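Local atomic coordinates of flagellar protein FliT (Bordetella bronchiseptica, PDB entry 3H3M), a protein that probably acts as a cytoplasmic export chaperone that binds the flagellar filament cap protein FliD before its secretion. Residues E22-I27 and V82-N87; S32-A37 and Q51-L56; N39-D44 and L96-R101. All coordinates share one frame; numbering follows the deposited sequence.

How the interactions relate
The chain makes three helices, 20-39, 43-63 and 72-105. Helix 20-39 comes first and takes part in interactions 1 and 2. Interaction 2 closes the shortest loop, joining helix 20-39 to helix 43-63 across the tight turn between them. Interaction 1 closes a longer loop that holds all of interaction 2, and it joins helix 20-39 to helix 72-105. Interaction 3 begins inside the loops closed by the other two, in the turn and first residues of helix 43-63, and ends beyond them on helix 72-105, so it crosses both. A probable hydrogen bond from Asn-87 ND2 to Ser-32 OG, 3.0 Å long, connects interactions 1 and 2. All three contacts also meet the second subunit.

Interaction 1 of 3, residues E22-I27 and V82-N87; sequences EIYQDI and VRILEN
Ile-84 of helix 72-105 reaches across to Ile-27 and Tyr-24 of helix 20-39. All three residues are buried, and the contact is wholly apolar on its side-chain surface. Ile-84 has CG1 anti to its carbonyl carbon (chi1 -67°), and an extended chi2 of 161° carries CD1 out to the far helix. CD1 of Ile-84 lies 3.8 Å from CG2 of Ile-27. The rest of Ile-84 follows it in: its CG2 branch lies 3.9 Å from the same Ile-27 CG2. One branch of Ile-27 therefore meets both arms of Ile-84. The two isoleucines approach at a slant. Ile-27 has CG2 anti to its backbone N, and this branch does most of the touching.

Tyr-24 lies one helical turn before Ile-27. Its side chain stands roughly at right angles to that of Ile-84. CD1 of Ile-84 comes to the edge of the ring, near its plane, 4.2 Å from Tyr-24 CD2. Ile-84 CD1 is also 4.0 Å from the backbone O of Tyr-24. The phenol hydroxyl plays no part here; it is hydrogen-bonded to Glu-64.

Ile-27 and Tyr-24 also touch helix 43-63, at Leu-56 and Leu-60 respectively, so the contact belongs to the core of the three-helix bundle. Tyr-24 also packs on Leu-81 of the second subunit.

No hydrogen bond links the two segments. Between these segments the join is therefore apolar packing, probably held by dispersion and the burial of Ile-84.

Interaction 2 of 3, residues S32-A37 and Q51-L56; sequences SRMLAA and QEYVCL
This is a partly buried helix-helix contact between the first two helices of the bundle, with a salt bridge, which includes a weak hydrogen bond, at its border and a Met-aromatic contact inside. Arg-33 and Met-34 of helix 20-39 face Glu-52 and Tyr-53 of helix 43-63. Arg-33 NH1 donates to Glu-52 OE1 over 3.4 Å. The bond is weak and bent, with an angle of 133° at the hydrogen. OE1 comes to the edge of the guanidinium, near its plane, but the guanidinium and carboxylate planes are 42° apart. The other carboxylate oxygen is more distant: Glu-52 OE2 is 3.9 Å from Arg-33 NH1.

Met-34, present as selenomethionine, has its chain folded at chi3 (-65°). Its CE methyl lies 4.1 Å from CE1 of Tyr-53. The selenium sits 5.2 Å from the ring centroid, in an oblique position. Tyr-53 also makes a cation-pi contact with Arg-92 of the second subunit. Both Met-34 and Tyr-53 touch Asp-88 of helix 72-105.

The charge pair is loose and lies towards solvent, so it probably adds little stability. The selenoether and aromatic ring form the buried, apolar part of the join.

Interaction 3 of 3, residues N39-D44 and L96-R101; sequences NASNWD and LPQLAR
Polar and aromatic groups meet here around the amide of Gln-98, with no hydrogen bond between the two segments. The Gln-98 chain runs out straight past CG (chi2 176°), which brings the amide to the turn 40-42 and Trp-43. Gln-98 NE2 comes in at the edge of the indole, in the ring plane, 3.6 Å from Trp-43 CZ2. Gln-98 OE1 lies at the same distance, 3.6 Å from Trp-43 CZ2. The amide is turned 65° from the ring, so the two do not stack. Ser-41 OG is 3.7 Å from Gln-98 OE1, too far for a bond. The amide NE2 instead bonds to Leu-94 O in its own helix.

Backbone packing and capping shape the turn. Ser-41 C sits 3.7 Å above the Trp-43 ring plane, over its centre. Ser-41, with positive phi, is the C-prime residue of a Schellman motif that ends helix 20-39, in which Asn-42 N bonds to Ala-37 O. Asn-42 then N-caps helix 43-63 through OD1 to Leu-45 N.

The contact thus joins the turn between helices 20-39 and 43-63 to the later part of helix 72-105. Leu-99 of the second subunit packs on Trp-43, so the buried indole also lies at the dimer interface.

Interaction 1 of 3, residues E22-I27 and V82-N87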
loop_
_atom_site.group_PDB
_atom_site.type_symbol
_atom_site.label_atom_id
_atom_site.label_comp_id
_atom_site.label_asym_id
_atom_site.label_seq_id
_atom_site.Cartn_x
_atom_site.Cartn_y
_atom_site.Cartn_z
ATOM N N GLU A 22 1.296 2.104 -17.853
ATOM C CA GLU A 22 0.730 0.745 -17.989
ATOM C C GLU A 22 0.914 -0.022 -16.701
ATOM O O GLU A 22 0.009 -0.749 -16.288
ATOM C CB GLU A 22 1.344 -0.040 -19.158
ATOM N N ILE A 23 2.079 0.149 -16.068
ATOM C CA ILE A 23 2.390 -0.557 -14.813
ATOM C C ILE A 23 1.607 -0.013 -13.609
ATOM O O ILE A 23 1.186 -0.788 -12.760
ATOM C CB ILE A 23 3.920 -0.579 -14.515
ATOM C CG1 ILE A 23 4.687 -1.301 -15.644
ATOM C CG2 ILE A 23 4.210 -1.224 -13.169
ATOM C CD1 ILE A 23 4.185 -2.764 -16.005
ATOM N N TYR A 24 1.403 1.291 -13.525
ATOM C CA TYR A 24 0.578 1.807 -12.466
ATOM C C TYR A 24 -0.840 1.246 -12.574
ATOM O O TYR A 24 -1.484 0.941 -11.578
ATOM C CB TYR A 24 0.526 3.326 -12.479
ATOM C CG TYR A 24 1.745 4.006 -11.884
ATOM C CD1 TYR A 24 2.576 4.782 -12.673
ATOM C CD2 TYR A 24 2.063 3.879 -10.535
ATOM C CE1 TYR A 24 3.693 5.403 -12.142
ATOM C CE2 TYR A 24 3.188 4.501 -9.999
ATOM C CZ TYR A 24 3.994 5.269 -10.808
ATOM O OH TYR A 24 5.117 5.910 -10.321
ATOM N N GLN A 25 -1.329 1.130 -13.799
ATOM C CA GLN A 25 -2.667 0.594 -14.025
ATOM C C GLN A 25 -2.725 -0.842 -13.508
ATOM O O GLN A 25 -3.608 -1.187 -12.748
ATOM C CB GLN A 25 -3.018 0.683 -15.517
ATOM C CG GLN A 25 -4.370 0.121 -15.856
ATOM C CD GLN A 25 -5.470 0.972 -15.324
ATOM O OE1 GLN A 25 -5.685 2.073 -15.830
ATOM N NE2 GLN A 25 -6.192 0.480 -14.307
ATOM N N ASP A 26 -1.748 -1.651 -13.894
ATOM C CA ASP A 26 -1.689 -3.048 -13.481
ATOM C C ASP A 26 -1.629 -3.228 -11.995
ATOM O O ASP A 26 -2.181 -4.202 -11.492
ATOM C CB ASP A 26 -0.499 -3.778 -14.126
ATOM C CG ASP A 26 -0.624 -3.880 -15.636
ATOM O OD1 ASP A 26 -1.740 -4.149 -16.133
ATOM O OD2 ASP A 26 0.383 -3.659 -16.337
ATOM N N ILE A 27 -0.914 -2.336 -11.304
ATOM C CA ILE A 27 -0.819 -2.368 -9.827
ATOM C C ILE A 27 -2.137 -1.958 -9.172
ATOM O O ILE A 27 -2.554 -2.553 -8.160
ATOM C CB ILE A 27 0.341 -1.468 -9.243
ATOM C CG1 ILE A 27 1.730 -2.015 -9.633
ATOM C CG2 ILE A 27 0.224 -1.361 -7.683
ATOM C CD1 ILE A 27 2.890 -1.052 -9.418
ATOM N N VAL A 82 -3.636 7.326 -5.988
ATOM C CA VAL A 82 -4.654 7.489 -4.952
ATOM C C VAL A 82 -5.435 6.192 -4.814
ATOM O O VAL A 82 -5.713 5.747 -3.710
ATOM C CB VAL A 82 -5.610 8.608 -5.275
ATOM C CG1 VAL A 82 -6.890 8.379 -4.562
ATOM C CG2 VAL A 82 -4.988 9.945 -4.893
ATOM N N ARG A 83 -5.754 5.585 -5.953
ATOM C CA ARG A 83 -6.485 4.317 -5.983
ATOM C C ARG A 83 -5.693 3.143 -5.367
ATOM O O ARG A 83 -6.278 2.319 -4.631
ATOM C CB ARG A 83 -6.875 3.976 -7.409
ATOM C CG ARG A 83 -7.551 2.589 -7.575
ATOM C CD ARG A 83 -8.893 2.399 -6.725
ATOM N NE ARG A 83 -9.854 3.519 -6.867
ATOM C CZ ARG A 83 -10.877 3.582 -7.742
ATOM N NH1 ARG A 83 -11.129 2.584 -8.584
ATOM N NH2 ARG A 83 -11.669 4.655 -7.770
ATOM N N ILE A 84 -4.395 3.058 -5.693
ATOM C CA ILE A 84 -3.528 1.994 -5.156
ATOM C C ILE A 84 -3.402 2.161 -3.648
ATOM O O ILE A 84 -3.519 1.207 -2.884
ATOM C CB ILE A 84 -2.083 2.074 -5.747
ATOM C CG1 ILE A 84 -2.038 1.769 -7.252
ATOM C CG2 ILE A 84 -1.110 1.142 -5.026
ATOM C CD1 ILE A 84 -0.764 2.290 -7.922
ATOM N N LEU A 85 -3.115 3.380 -3.211
ATOM C CA LEU A 85 -3.023 3.638 -1.785
ATOM C C LEU A 85 -4.367 3.370 -1.059
ATOM O O LEU A 85 -4.381 2.756 0.005
ATOM C CB LEU A 85 -2.536 5.060 -1.523
ATOM C CG LEU A 85 -1.104 5.455 -1.992
ATOM C CD1 LEU A 85 -0.841 6.977 -1.739
ATOM C CD2 LEU A 85 0.015 4.563 -1.419
ATOM N N GLU A 86 -5.485 3.837 -1.610
ATOM C CA GLU A 86 -6.806 3.576 -1.013
ATOM C C GLU A 86 -7.086 2.070 -0.897
ATOM O O GLU A 86 -7.661 1.585 0.092
ATOM C CB GLU A 86 -7.925 4.194 -1.850
ATOM C CG GLU A 86 -8.111 5.677 -1.715
ATOM C CD GLU A 86 -9.334 6.194 -2.511
ATOM O OE1 GLU A 86 -9.793 5.505 -3.458
ATOM O OE2 GLU A 86 -9.818 7.302 -2.170
ATOM N N ASN A 87 -6.681 1.326 -1.915
ATOM C CA ASN A 87 -6.828 -0.129 -1.883
ATOM C C ASN A 87 -5.988 -0.793 -0.832
ATOM O O ASN A 87 -6.450 -1.698 -0.123
ATOM C CB ASN A 87 -6.543 -0.711 -3.249
ATOM C CG ASN A 87 -7.697 -0.547 -4.184
ATOM O OD1 ASN A 87 -8.841 -0.285 -3.744
ATOM N ND2 ASN A 87 -7.431 -0.712 -5.498
#

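Interaction 2 of 3, residues S32-A37 and Q51-L56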
loop_
_atom_site.group_PDB
_atom_site.type_symbol
_atom_site.label_atom_id
_atom_site.label_comp_id
_atom_site.label_asym_id
_atom_site.label_seq_id
_atom_site.Cartn_x
_atom_site.Cartn_y
_atom_site.Cartn_z
ATOM N N SER A 32 -6.848 -3.915 -6.489
ATOM C CA SER A 32 -8.302 -4.071 -6.461
ATOM C C SER A 32 -8.693 -5.560 -6.298
ATOM O O SER A 32 -9.640 -5.901 -5.568
ATOM C CB SER A 32 -8.949 -3.459 -7.719
ATOM O OG SER A 32 -8.849 -2.026 -7.750
ATOM N N ARG A 33 -7.970 -6.450 -6.970
ATOM C CA ARG A 33 -8.128 -7.889 -6.718
ATOM C C ARG A 33 -7.776 -8.205 -5.268
ATOM O O ARG A 33 -8.479 -8.984 -4.607
ATOM C CB ARG A 33 -7.261 -8.721 -7.682
ATOM C CG ARG A 33 -7.970 -9.055 -9.008
ATOM C CD ARG A 33 -7.053 -9.721 -9.987
ATOM N NE ARG A 33 -6.335 -8.697 -10.739
ATOM C CZ ARG A 33 -5.116 -8.814 -11.287
ATOM N NH1 ARG A 33 -4.410 -9.960 -11.196
ATOM N NH2 ARG A 33 -4.594 -7.749 -11.939
HETATM N N MSE A 34 -6.731 -7.585 -4.723
HETATM C CA MSE A 34 -6.387 -7.905 -3.330
HETATM C C MSE A 34 -7.525 -7.507 -2.429
HETATM O O MSE A 34 -7.880 -8.244 -1.509
HETATM C CB MSE A 34 -5.148 -7.206 -2.837
HETATM C CG MSE A 34 -3.966 -7.519 -3.602
HETATM SE SE MSE A 34 -2.434 -6.777 -2.642
HETATM C CE MSE A 34 -2.863 -4.838 -2.783
ATOM N N LEU A 35 -8.064 -6.326 -2.693
ATOM C CA LEU A 35 -9.249 -5.824 -1.947
ATOM C C LEU A 35 -10.447 -6.781 -2.000
ATOM O O LEU A 35 -11.047 -7.014 -0.976
ATOM C CB LEU A 35 -9.682 -4.451 -2.428
ATOM C CG LEU A 35 -10.735 -3.713 -1.590
ATOM C CD1 LEU A 35 -10.469 -3.839 -0.081
ATOM C CD2 LEU A 35 -10.842 -2.228 -2.020
ATOM N N ALA A 36 -10.772 -7.316 -3.179
ATOM C CA ALA A 36 -11.837 -8.308 -3.301
ATOM C C ALA A 36 -11.596 -9.581 -2.446
ATOM O O ALA A 36 -12.496 -10.036 -1.767
ATOM C CB ALA A 36 -12.101 -8.680 -4.822
ATOM N N ALA A 37 -10.407 -10.160 -2.495
ATOM C CA ALA A 37 -10.033 -11.241 -1.588
ATOM C C ALA A 37 -10.151 -10.884 -0.097
ATOM O O ALA A 37 -10.658 -11.658 0.704
ATOM C CB ALA A 37 -8.574 -11.697 -1.891
ATOM N N GLN A 51 2.610 -11.755 -4.770
ATOM C CA GLN A 51 3.745 -12.226 -5.582
ATOM C C GLN A 51 3.862 -11.432 -6.877
ATOM O O GLN A 51 4.931 -10.918 -7.230
ATOM C CB GLN A 51 3.648 -13.718 -5.848
ATOM C CG GLN A 51 4.081 -14.557 -4.611
ATOM N N GLU A 52 2.736 -11.291 -7.558
ATOM C CA GLU A 52 2.647 -10.449 -8.741
ATOM C C GLU A 52 3.011 -9.017 -8.375
ATOM O O GLU A 52 3.747 -8.357 -9.099
ATOM C CB GLU A 52 1.219 -10.510 -9.287
ATOM C CG GLU A 52 1.081 -10.221 -10.786
ATOM C CD GLU A 52 -0.367 -10.191 -11.243
ATOM O OE1 GLU A 52 -1.170 -11.035 -10.767
ATOM O OE2 GLU A 52 -0.701 -9.317 -12.082
ATOM N N TYR A 53 2.517 -8.558 -7.227
ATOM C CA TYR A 53 2.692 -7.178 -6.758
ATOM C C TYR A 53 4.144 -6.772 -6.743
ATOM O O TYR A 53 4.473 -5.693 -7.162
ATOM C CB TYR A 53 2.075 -7.036 -5.365
ATOM C CG TYR A 53 2.010 -5.641 -4.760
ATOM C CD1 TYR A 53 0.846 -4.847 -4.848
ATOM C CD2 TYR A 53 3.091 -5.131 -4.040
ATOM C CE1 TYR A 53 0.782 -3.570 -4.242
ATOM C CE2 TYR A 53 3.031 -3.869 -3.434
ATOM C CZ TYR A 53 1.875 -3.092 -3.536
ATOM O OH TYR A 53 1.860 -1.856 -2.904
ATOM N N VAL A 54 5.007 -7.664 -6.283
ATOM C CA VAL A 54 6.440 -7.381 -6.139
ATOM C C VAL A 54 7.146 -7.376 -7.491
ATOM O O VAL A 54 8.099 -6.618 -7.722
ATOM C CB VAL A 54 7.079 -8.413 -5.179
ATOM C CG1 VAL A 54 8.614 -8.465 -5.298
ATOM C CG2 VAL A 54 6.641 -8.098 -3.741
ATOM N N CYS A 55 6.647 -8.221 -8.383
ATOM C CA CYS A 55 7.081 -8.234 -9.783
ATOM C C CYS A 55 6.845 -6.892 -10.450
ATOM O O CYS A 55 7.693 -6.377 -11.161
ATOM C CB CYS A 55 6.283 -9.286 -10.572
ATOM S SG CYS A 55 7.210 -10.731 -11.017
ATOM N N LEU A 56 5.639 -6.380 -10.209
ATOM C CA LEU A 56 5.101 -5.184 -10.832
ATOM C C LEU A 56 5.847 -3.948 -10.313
ATOM O O LEU A 56 6.121 -3.022 -11.061
ATOM C CB LEU A 56 3.577 -5.110 -10.565
ATOM C CG LEU A 56 2.531 -5.153 -11.717
ATOM C CD1 LEU A 56 2.950 -5.948 -12.991
ATOM C CD2 LEU A 56 1.117 -5.594 -11.215
#

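Interaction 3 of 3, residues N39-D44 and L96-R101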
loop_
_atom_site.group_PDB
_atom_site.type_symbol
_atom_site.label_atom_id
_atom_site.label_comp_id
_atom_site.label_asym_id
_atom_site.label_seq_id
_atom_site.Cartn_x
_atom_site.Cartn_y
_atom_site.Cartn_z
ATOM N N ASN A 39 -11.981 -8.571 1.232
ATOM C CA ASN A 39 -13.405 -8.530 1.404
ATOM C C ASN A 39 -14.038 -9.916 1.742
ATOM O O ASN A 39 -14.999 -9.980 2.510
ATOM C CB ASN A 39 -14.068 -7.933 0.142
ATOM C CG ASN A 39 -15.482 -7.448 0.408
ATOM O OD1 ASN A 39 -15.977 -7.571 1.533
ATOM N ND2 ASN A 39 -16.139 -6.872 -0.621
ATOM N N ALA A 40 -13.493 -10.987 1.160
ATOM C CA ALA A 40 -14.038 -12.334 1.280
ATOM C C ALA A 40 -13.255 -13.066 2.344
ATOM O O ALA A 40 -13.385 -14.269 2.450
ATOM C CB ALA A 40 -13.912 -13.123 -0.062
ATOM N N SER A 41 -12.409 -12.352 3.068
ATOM C CA SER A 41 -11.541 -12.947 4.088
ATOM C C SER A 41 -10.614 -14.042 3.568
ATOM O O SER A 41 -10.305 -14.990 4.270
ATOM C CB SER A 41 -12.365 -13.465 5.285
ATOM O OG SER A 41 -13.054 -12.388 5.958
ATOM N N ASN A 42 -10.141 -13.889 2.347
ATOM C CA ASN A 42 -9.304 -14.918 1.754
ATOM C C ASN A 42 -7.911 -14.367 1.863
ATOM O O ASN A 42 -7.356 -13.752 0.950
ATOM C CB ASN A 42 -9.718 -15.258 0.316
ATOM C CG ASN A 42 -9.129 -16.556 -0.163
ATOM O OD1 ASN A 42 -7.985 -16.906 0.192
ATOM N ND2 ASN A 42 -9.890 -17.297 -1.001
ATOM N N TRP A 43 -7.379 -14.554 3.045
ATOM C CA TRP A 43 -6.091 -13.991 3.393
ATOM C C TRP A 43 -5.005 -14.581 2.529
ATOM O O TRP A 43 -4.169 -13.855 2.049
ATOM C CB TRP A 43 -5.849 -14.175 4.889
ATOM C CG TRP A 43 -7.072 -13.738 5.661
ATOM C CD1 TRP A 43 -7.836 -14.491 6.500
ATOM C CD2 TRP A 43 -7.702 -12.448 5.606
ATOM N NE1 TRP A 43 -8.874 -13.744 6.994
ATOM C CE2 TRP A 43 -8.817 -12.491 6.456
ATOM C CE3 TRP A 43 -7.418 -11.276 4.928
ATOM C CZ2 TRP A 43 -9.633 -11.409 6.668
ATOM C CZ3 TRP A 43 -8.259 -10.211 5.098
ATOM C CH2 TRP A 43 -9.357 -10.284 5.977
ATOM N N ASP A 44 -5.113 -15.857 2.222
ATOM C CA ASP A 44 -4.085 -16.579 1.450
ATOM C C ASP A 44 -4.042 -16.177 -0.025
ATOM O O ASP A 44 -2.969 -16.174 -0.636
ATOM C CB ASP A 44 -4.261 -18.109 1.583
ATOM C CG ASP A 44 -3.621 -18.658 2.851
ATOM O OD1 ASP A 44 -2.656 -18.008 3.361
ATOM O OD2 ASP A 44 -4.067 -19.711 3.357
ATOM N N LEU A 96 -7.085 -6.195 9.751
ATOM C CA LEU A 96 -6.427 -5.988 11.022
ATOM C C LEU A 96 -7.402 -5.990 12.196
ATOM O O LEU A 96 -7.022 -6.431 13.307
ATOM C CB LEU A 96 -5.515 -4.731 10.990
ATOM C CG LEU A 96 -4.214 -4.765 10.125
ATOM C CD1 LEU A 96 -3.340 -3.584 10.446
ATOM C CD2 LEU A 96 -3.441 -6.101 10.267
ATOM N N PRO A 97 -8.654 -5.530 11.991
ATOM C CA PRO A 97 -9.521 -5.609 13.180
ATOM C C PRO A 97 -9.811 -7.061 13.549
ATOM O O PRO A 97 -9.869 -7.407 14.715
ATOM C CB PRO A 97 -10.769 -4.849 12.750
ATOM C CG PRO A 97 -10.312 -3.978 11.656
ATOM C CD PRO A 97 -9.305 -4.771 10.917
ATOM N N GLN A 98 -9.900 -7.926 12.547
ATOM C CA GLN A 98 -10.028 -9.372 12.804
ATOM C C GLN A 98 -8.783 -9.987 13.438
ATOM O O GLN A 98 -8.884 -10.857 14.302
ATOM C CB GLN A 98 -10.343 -10.124 11.513
ATOM C CG GLN A 98 -11.657 -9.721 10.885
ATOM C CD GLN A 98 -11.903 -10.422 9.528
ATOM O OE1 GLN A 98 -11.915 -11.681 9.429
ATOM N NE2 GLN A 98 -12.124 -9.599 8.478
ATOM N N LEU A 99 -7.609 -9.562 12.987
ATOM C CA LEU A 99 -6.352 -10.068 13.558
ATOM C C LEU A 99 -6.247 -9.651 15.007
ATOM O O LEU A 99 -6.083 -10.506 15.861
ATOM C CB LEU A 99 -5.162 -9.522 12.779
ATOM C CG LEU A 99 -3.786 -10.051 13.118
ATOM C CD1 LEU A 99 -3.785 -11.518 13.654
ATOM C CD2 LEU A 99 -2.972 -9.871 11.840
ATOM N N ALA A 100 -6.372 -8.349 15.271
ATOM C CA ALA A 100 -6.336 -7.803 16.639
ATOM C C ALA A 100 -7.232 -8.585 17.590
ATOM O O ALA A 100 -6.788 -9.063 18.633
ATOM C CB ALA A 100 -6.733 -6.300 16.663
ATOM N N ARG A 101 -8.496 -8.689 17.204
ATOM C CA ARG A 101 -9.515 -9.445 17.940
ATOM C C ARG A 101 -9.078 -10.882 18.288
ATOM O O ARG A 101 -9.114 -11.303 19.455
ATOM C CB ARG A 101 -10.806 -9.441 17.091
ATOM C CG ARG A 101 -11.868 -10.470 17.458
ATOM C CD ARG A 101 -12.350 -10.238 18.869
ATOM N NE ARG A 101 -13.574 -10.971 19.176
ATOM C CZ ARG A 101 -14.186 -10.932 20.353
ATOM N NH1 ARG A 101 -13.683 -10.212 21.348
ATOM N NH2 ARG A 101 -15.301 -11.617 20.537
#